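Local coordinates for SRPBCC family protein (Bacillus thuringiensis serovar konkukian, PDB 3F08) that is of unknown function but belongs to the SRPBCC superfamily, whose helix-grip fold commonly encloses a pocket for lipids or other hydrophobic ligands, at residues T55-E61 and Y72-P78; Q16-I21 and L132-F136. The protein carries 5 engineered substitutions. One frame throughout, in Å; residues are numbered along the deposited sequence.

Contact 1: residues T55-E61 and Y72-P78; sequences TIIERLE and YSIMNAP
I57 takes two bonds on one carbonyl: its O accepts N76 N at 3.1 Å, on a lone pair in the carbonyl plane, and M75 N at 2.8 Å, tilted from that plane. Two residues thus face one, the definition of a classic beta bulge. I57 N closes the ring to N76 O, while R59 and S73 exchange a regular antiparallel pair of bonds.

On the face carrying I57, R59 and S73, the S73 hydroxyl gives its proton to the anti lone pair of E61 OE2 at 2.7 Å. A chi1 of 56° puts OG between the backbone N and carbonyl carbon, turned to that carboxylate. Two bends in the selenomethionine M75 chain carry its methyl CE to the edge of the R59 guanidinium, 3.2 Å from NH1; CE also lies 3.4 Å from R59 CD, against the aliphatic part of the arginine. CD1 of I57 lies 3.5 Å from N76 ND2.

On the other face, E58 runs beside Y72 and lays its carboxylate over the ring, the planes 19° apart and OE1 3.6 Å from CE1. A carboxylate over an aromatic face would be expected to be unfavourable alone; R46, salt-bridged to E58 OE1 and in a cation-pi contact with Y72, probably offsets it. The guanidinium of R59 is likewise paired, with E41.

This is the hairpin of strands 55-64 and 69-74, within the antiparallel sheet. Strand 45-49 flanks 55-64, strand 81-92 flanks 69-74, and the E61 end meets the second subunit.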
loop_
_atom_site.group_PDB
_atom_site.type_symbol
_atom_site.label_atom_id
_atom_site.label_comp_id
_atom_site.label_asym_id
_atom_site.label_seq_id
_atom_site.Cartn_x
_atom_site.Cartn_y
_atom_site.Cartn_z
ATOM N N THR B 55 10.964 -14.341 12.483
ATOM C CA THR B 55 10.331 -13.334 11.659
ATOM C C THR B 55 9.184 -13.844 10.796
ATOM O O THR B 55 9.283 -14.886 10.150
ATOM C CB THR B 55 11.392 -12.649 10.775
ATOM O OG1 THR B 55 12.443 -12.154 11.616
ATOM C CG2 THR B 55 10.792 -11.477 10.005
ATOM N N ILE B 56 8.084 -13.097 10.816
ATOM C CA ILE B 56 6.895 -13.419 10.044
ATOM C C ILE B 56 6.888 -12.500 8.828
ATOM O O ILE B 56 7.236 -11.322 8.932
ATOM C CB ILE B 56 5.617 -13.172 10.872
ATOM C CG1 ILE B 56 5.534 -14.188 12.012
ATOM C CG2 ILE B 56 4.389 -13.261 9.990
ATOM C CD1 ILE B 56 4.318 -13.989 12.904
ATOM N N ILE B 57 6.496 -13.031 7.679
ATOM C CA ILE B 57 6.468 -12.240 6.463
ATOM C C ILE B 57 5.039 -12.152 5.938
ATOM O O ILE B 57 4.384 -13.173 5.717
ATOM C CB ILE B 57 7.384 -12.863 5.394
ATOM C CG1 ILE B 57 8.811 -12.977 5.950
ATOM C CG2 ILE B 57 7.385 -12.012 4.141
ATOM C CD1 ILE B 57 9.820 -13.560 4.958
ATOM N N GLU B 58 4.555 -10.930 5.752
ATOM C CA GLU B 58 3.197 -10.731 5.271
ATOM C C GLU B 58 3.188 -9.844 4.036
ATOM O O GLU B 58 4.006 -8.937 3.896
ATOM C CB GLU B 58 2.341 -10.124 6.383
ATOM C CG GLU B 58 2.486 -10.871 7.701
ATOM C CD GLU B 58 1.560 -10.369 8.787
ATOM O OE1 GLU B 58 1.244 -9.158 8.803
ATOM O OE2 GLU B 58 1.163 -11.189 9.647
ATOM N N ARG B 59 2.241 -10.110 3.148
ATOM C CA ARG B 59 2.137 -9.374 1.904
ATOM C C ARG B 59 0.938 -8.431 1.853
ATOM O O ARG B 59 -0.177 -8.815 2.217
ATOM C CB ARG B 59 2.081 -10.387 0.757
ATOM C CG ARG B 59 1.589 -9.838 -0.549
ATOM C CD ARG B 59 2.180 -10.598 -1.720
ATOM N NE ARG B 59 2.854 -9.628 -2.559
ATOM C CZ ARG B 59 4.138 -9.665 -2.884
ATOM N NH1 ARG B 59 4.919 -10.647 -2.456
ATOM N NH2 ARG B 59 4.640 -8.691 -3.622
ATOM N N LEU B 60 1.181 -7.191 1.431
ATOM C CA LEU B 60 0.111 -6.205 1.301
ATOM C C LEU B 60 -0.725 -6.568 0.072
ATOM O O LEU B 60 -0.181 -6.680 -1.033
ATOM C CB LEU B 60 0.691 -4.795 1.119
ATOM C CG LEU B 60 -0.330 -3.659 0.943
ATOM C CD1 LEU B 60 -1.102 -3.461 2.253
ATOM C CD2 LEU B 60 0.377 -2.365 0.547
ATOM N N GLU B 61 -2.033 -6.753 0.252
ATOM C CA GLU B 61 -2.903 -7.112 -0.867
ATOM C C GLU B 61 -3.740 -5.936 -1.358
ATOM O O GLU B 61 -3.868 -5.713 -2.564
ATOM C CB GLU B 61 -3.843 -8.254 -0.474
ATOM C CG GLU B 61 -3.168 -9.587 -0.166
ATOM C CD GLU B 61 -2.531 -10.231 -1.388
ATOM O OE1 GLU B 61 -2.897 -9.855 -2.524
ATOM O OE2 GLU B 61 -1.674 -11.124 -1.210
ATOM N N TYR B 72 -4.056 -8.012 3.992
ATOM C CA TYR B 72 -2.784 -8.672 3.813
ATOM C C TYR B 72 -2.924 -10.180 3.835
ATOM O O TYR B 72 -3.919 -10.727 4.325
ATOM C CB TYR B 72 -1.812 -8.224 4.901
ATOM C CG TYR B 72 -2.239 -8.596 6.302
ATOM C CD1 TYR B 72 -1.852 -9.807 6.875
ATOM C CD2 TYR B 72 -3.008 -7.722 7.068
ATOM C CE1 TYR B 72 -2.215 -10.136 8.186
ATOM C CE2 TYR B 72 -3.378 -8.038 8.377
ATOM C CZ TYR B 72 -2.977 -9.246 8.931
ATOM O OH TYR B 72 -3.344 -9.548 10.224
ATOM N N SER B 73 -1.914 -10.843 3.288
ATOM C CA SER B 73 -1.878 -12.290 3.239
ATOM C C SER B 73 -0.610 -12.713 3.958
ATOM O O SER B 73 0.263 -11.891 4.223
ATOM C CB SER B 73 -1.870 -12.770 1.780
ATOM O OG SER B 73 -0.790 -12.214 1.047
ATOM N N ILE B 74 -0.503 -13.989 4.293
ATOM C CA ILE B 74 0.688 -14.452 4.978
ATOM C C ILE B 74 1.590 -15.235 4.042
ATOM O O ILE B 74 1.161 -16.173 3.375
ATOM C CB ILE B 74 0.327 -15.298 6.212
ATOM C CG1 ILE B 74 -0.018 -14.366 7.383
ATOM C CG2 ILE B 74 1.480 -16.226 6.569
ATOM C CD1 ILE B 74 -0.363 -15.084 8.669
HETATM N N MSE B 75 2.852 -14.828 3.999
HETATM C CA MSE B 75 3.844 -15.467 3.148
HETATM C C MSE B 75 4.640 -16.500 3.948
HETATM O O MSE B 75 4.905 -17.600 3.461
HETATM C CB MSE B 75 4.769 -14.391 2.580
HETATM C CG MSE B 75 5.430 -14.738 1.262
HETATM SE SE MSE B 75 5.636 -13.129 0.199
HETATM C CE MSE B 75 4.135 -13.351 -1.013
ATOM N N ASN B 76 5.001 -16.138 5.177
ATOM C CA ASN B 76 5.768 -17.007 6.063
ATOM C C ASN B 76 5.332 -16.843 7.519
ATOM O O ASN B 76 5.557 -15.792 8.122
ATOM C CB ASN B 76 7.263 -16.697 5.937
ATOM C CG ASN B 76 7.860 -17.219 4.640
ATOM O OD1 ASN B 76 8.136 -18.413 4.507
ATOM N ND2 ASN B 76 8.047 -16.329 3.671
ATOM N N ALA B 77 4.706 -17.881 8.075
ATOM C CA ALA B 77 4.245 -17.837 9.460
ATOM C C ALA B 77 4.017 -19.221 10.061
ATOM O O ALA B 77 3.789 -20.198 9.345
ATOM C CB ALA B 77 2.966 -17.023 9.559
ATOM N N PRO B 78 4.073 -19.317 11.399
ATOM C CA PRO B 78 3.875 -20.585 12.107
ATOM C C PRO B 78 2.431 -20.874 12.504
ATOM O O PRO B 78 2.187 -21.496 13.533
ATOM C CB PRO B 78 4.777 -20.428 13.325
ATOM C CG PRO B 78 4.536 -18.994 13.679
ATOM C CD PRO B 78 4.584 -18.286 12.323
#

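Contact 2: residues Q16-I21 and L132-F136; sequences QVWQLI and LQHAF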
loop_
_atom_site.group_PDB
_atom_site.type_symbol
_atom_site.label_atom_id
_atom_site.label_comp_id
_atom_site.label_asym_id
_atom_site.label_seq_id
_atom_site.Cartn_x
_atom_site.Cartn_y
_atom_site.Cartn_z
ATOM N N GLN B 16 -7.164 9.608 14.339
ATOM C CA GLN B 16 -6.066 9.232 15.233
ATOM C C GLN B 16 -5.742 7.755 15.055
ATOM O O GLN B 16 -4.595 7.383 14.875
ATOM C CB GLN B 16 -6.438 9.435 16.703
ATOM C CG GLN B 16 -6.859 10.823 17.118
ATOM C CD GLN B 16 -7.326 10.841 18.572
ATOM O OE1 GLN B 16 -6.525 10.651 19.496
ATOM N NE2 GLN B 16 -8.623 11.049 18.779
ATOM N N VAL B 17 -6.772 6.919 15.121
ATOM C CA VAL B 17 -6.584 5.485 14.987
ATOM C C VAL B 17 -5.964 5.074 13.656
ATOM O O VAL B 17 -5.016 4.289 13.634
ATOM C CB VAL B 17 -7.912 4.731 15.165
ATOM C CG1 VAL B 17 -7.668 3.219 15.052
ATOM C CG2 VAL B 17 -8.522 5.084 16.519
ATOM N N TRP B 18 -6.501 5.583 12.549
ATOM C CA TRP B 18 -5.950 5.233 11.245
ATOM C C TRP B 18 -4.536 5.805 11.098
ATOM O O TRP B 18 -3.681 5.203 10.453
ATOM C CB TRP B 18 -6.853 5.732 10.113
ATOM C CG TRP B 18 -6.312 5.388 8.750
ATOM C CD1 TRP B 18 -5.818 6.257 7.817
ATOM C CD2 TRP B 18 -6.172 4.070 8.186
ATOM N NE1 TRP B 18 -5.377 5.561 6.706
ATOM C CE2 TRP B 18 -5.582 4.221 6.908
ATOM C CE3 TRP B 18 -6.484 2.782 8.637
ATOM C CZ2 TRP B 18 -5.300 3.126 6.074
ATOM C CZ3 TRP B 18 -6.202 1.684 7.802
ATOM C CH2 TRP B 18 -5.615 1.872 6.536
ATOM N N GLN B 19 -4.282 6.959 11.709
ATOM C CA GLN B 19 -2.951 7.557 11.644
ATOM C C GLN B 19 -1.974 6.578 12.284
ATOM O O GLN B 19 -0.888 6.329 11.768
ATOM C CB GLN B 19 -2.895 8.873 12.424
ATOM C CG GLN B 19 -2.406 10.083 11.625
ATOM C CD GLN B 19 -1.122 9.831 10.848
ATOM O OE1 GLN B 19 -0.045 9.639 11.422
ATOM N NE2 GLN B 19 -1.235 9.831 9.528
ATOM N N LEU B 20 -2.386 6.027 13.420
ATOM C CA LEU B 20 -1.586 5.080 14.189
ATOM C C LEU B 20 -1.413 3.721 13.505
ATOM O O LEU B 20 -0.287 3.242 13.343
ATOM C CB LEU B 20 -2.237 4.866 15.564
ATOM C CG LEU B 20 -1.421 4.525 16.819
ATOM C CD1 LEU B 20 -2.026 3.329 17.514
ATOM C CD2 LEU B 20 0.021 4.257 16.469
ATOM N N ILE B 21 -2.520 3.107 13.092
ATOM C CA ILE B 21 -2.459 1.770 12.507
ATOM C C ILE B 21 -2.492 1.624 10.984
ATOM O O ILE B 21 -2.276 0.532 10.470
ATOM C CB ILE B 21 -3.582 0.887 13.089
ATOM C CG1 ILE B 21 -4.939 1.299 12.507
ATOM C CG2 ILE B 21 -3.630 1.064 14.608
ATOM C CD1 ILE B 21 -6.081 0.386 12.913
ATOM N N LEU B 132 -4.320 -2.131 21.049
ATOM C CA LEU B 132 -4.618 -0.844 20.427
ATOM C C LEU B 132 -5.345 0.066 21.425
ATOM O O LEU B 132 -5.104 1.274 21.474
ATOM C CB LEU B 132 -5.493 -1.052 19.178
ATOM C CG LEU B 132 -5.946 0.203 18.419
ATOM C CD1 LEU B 132 -4.729 0.995 17.965
ATOM C CD2 LEU B 132 -6.812 -0.192 17.220
ATOM N N GLN B 133 -6.246 -0.519 22.215
ATOM C CA GLN B 133 -6.998 0.245 23.209
ATOM C C GLN B 133 -6.016 0.782 24.236
ATOM O O GLN B 133 -6.100 1.938 24.653
ATOM C CB GLN B 133 -8.043 -0.636 23.912
ATOM C CG GLN B 133 -8.979 0.135 24.864
ATOM C CD GLN B 133 -10.034 0.972 24.131
ATOM O OE1 GLN B 133 -11.226 0.644 24.142
ATOM N NE2 GLN B 133 -9.598 2.050 23.489
ATOM N N HIS B 134 -5.076 -0.065 24.636
ATOM C CA HIS B 134 -4.079 0.327 25.616
ATOM C C HIS B 134 -3.243 1.493 25.102
ATOM O O HIS B 134 -2.924 2.414 25.852
ATOM C CB HIS B 134 -3.180 -0.865 25.955
ATOM C CG HIS B 134 -2.031 -0.518 26.849
ATOM N ND1 HIS B 134 -0.764 -0.258 26.367
ATOM C CD2 HIS B 134 -1.959 -0.373 28.192
ATOM C CE1 HIS B 134 0.037 0.031 27.377
ATOM N NE2 HIS B 134 -0.664 -0.033 28.496
ATOM N N ALA B 135 -2.899 1.451 23.819
ATOM C CA ALA B 135 -2.108 2.506 23.199
ATOM C C ALA B 135 -2.835 3.842 23.287
ATOM O O ALA B 135 -2.212 4.888 23.472
ATOM C CB ALA B 135 -1.825 2.151 21.739
ATOM N N PHE B 136 -4.156 3.814 23.165
ATOM C CA PHE B 136 -4.925 5.046 23.235
ATOM C C PHE B 136 -5.263 5.510 24.642
ATOM O O PHE B 136 -5.760 6.618 24.839
ATOM C CB PHE B 136 -6.178 4.919 22.382
ATOM C CG PHE B 136 -5.963 5.349 20.971
ATOM C CD1 PHE B 136 -6.044 6.699 20.628
ATOM C CD2 PHE B 136 -5.584 4.428 19.997
ATOM C CE1 PHE B 136 -5.749 7.126 19.334
ATOM C CE2 PHE B 136 -5.284 4.844 18.703
ATOM C CZ PHE B 136 -5.365 6.195 18.369
#
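V17 and F136 mark the nearest backbone approach of two short helical segments, with CA atoms 8.4 Å apart. The segment axes stay 11.7 Å from each other at closest and make an angle of 114° between their N-to-C directions, so the gap is wide and must be bridged by large side chains. The backbones keep their own helical bonds, such as I21 N to V17 O and L20 N to Q16 O.

F136 spans most of the distance, its ring reaching the turn that holds Q16, V17 and L20. CE1 meets CB of Q16 at 3.6 Å, with that carbon at the ring edge. The ring's far end, CZ, lies 3.8 Å from V17 CG2 and slightly closer to the V17 backbone, 3.6 Å from its N, and CE2 lies 3.8 Å from L20 CD1. A long, flat, apolar side chain suits such a span. L132, one helical turn earlier, fills the other half. With CG anti to the backbone N (chi1 178°), its two methyls are shared out: CD1 touches I21 CG2 at 3.5 Å and L20 CD1 at 3.6 Å, whereas CD2 is turned to V17 CG1. L20 and L132 run alongside one another but point opposite ways, while beta-branched V17 and I21 lie across L132 at about right angles. The small methyl of A135 just meets L20 CD1.

Beneath, I10, V90 and V101 of the sheet extend the apolar cluster, and W30 packs on L20 and I21. The side-chain contacts are essentially apolar, Q16 contributing its CB, so the fit should depend on shape and on exclusion of water rather than on directed bonds, consistent with the helix 114-137 being held against the short helix 14-21 by hydrophobic packing.

How the contacts relate
Contact 1 and contact 2 lie on opposite sides of the chain's centre, their own centres 22 Å apart and their nearest atoms about 8 Å apart. The helix pairing of contact 2 joins residues from near the two chain ends, and the hairpin of contact 1 is formed by the chain between them. Together they sample the two parts of a helix-grip fold, the curved antiparallel sheet and the helices packed on it. In this family a ligand pocket usually lies between sheet and long helix. Both contacts also reach the second subunit: E61 by backbone hydrogen bonds, R59 and L60 by packing on its D65 and F63, and W18 and Q19 by backbone oxygens hydrogen-bonded to its R44.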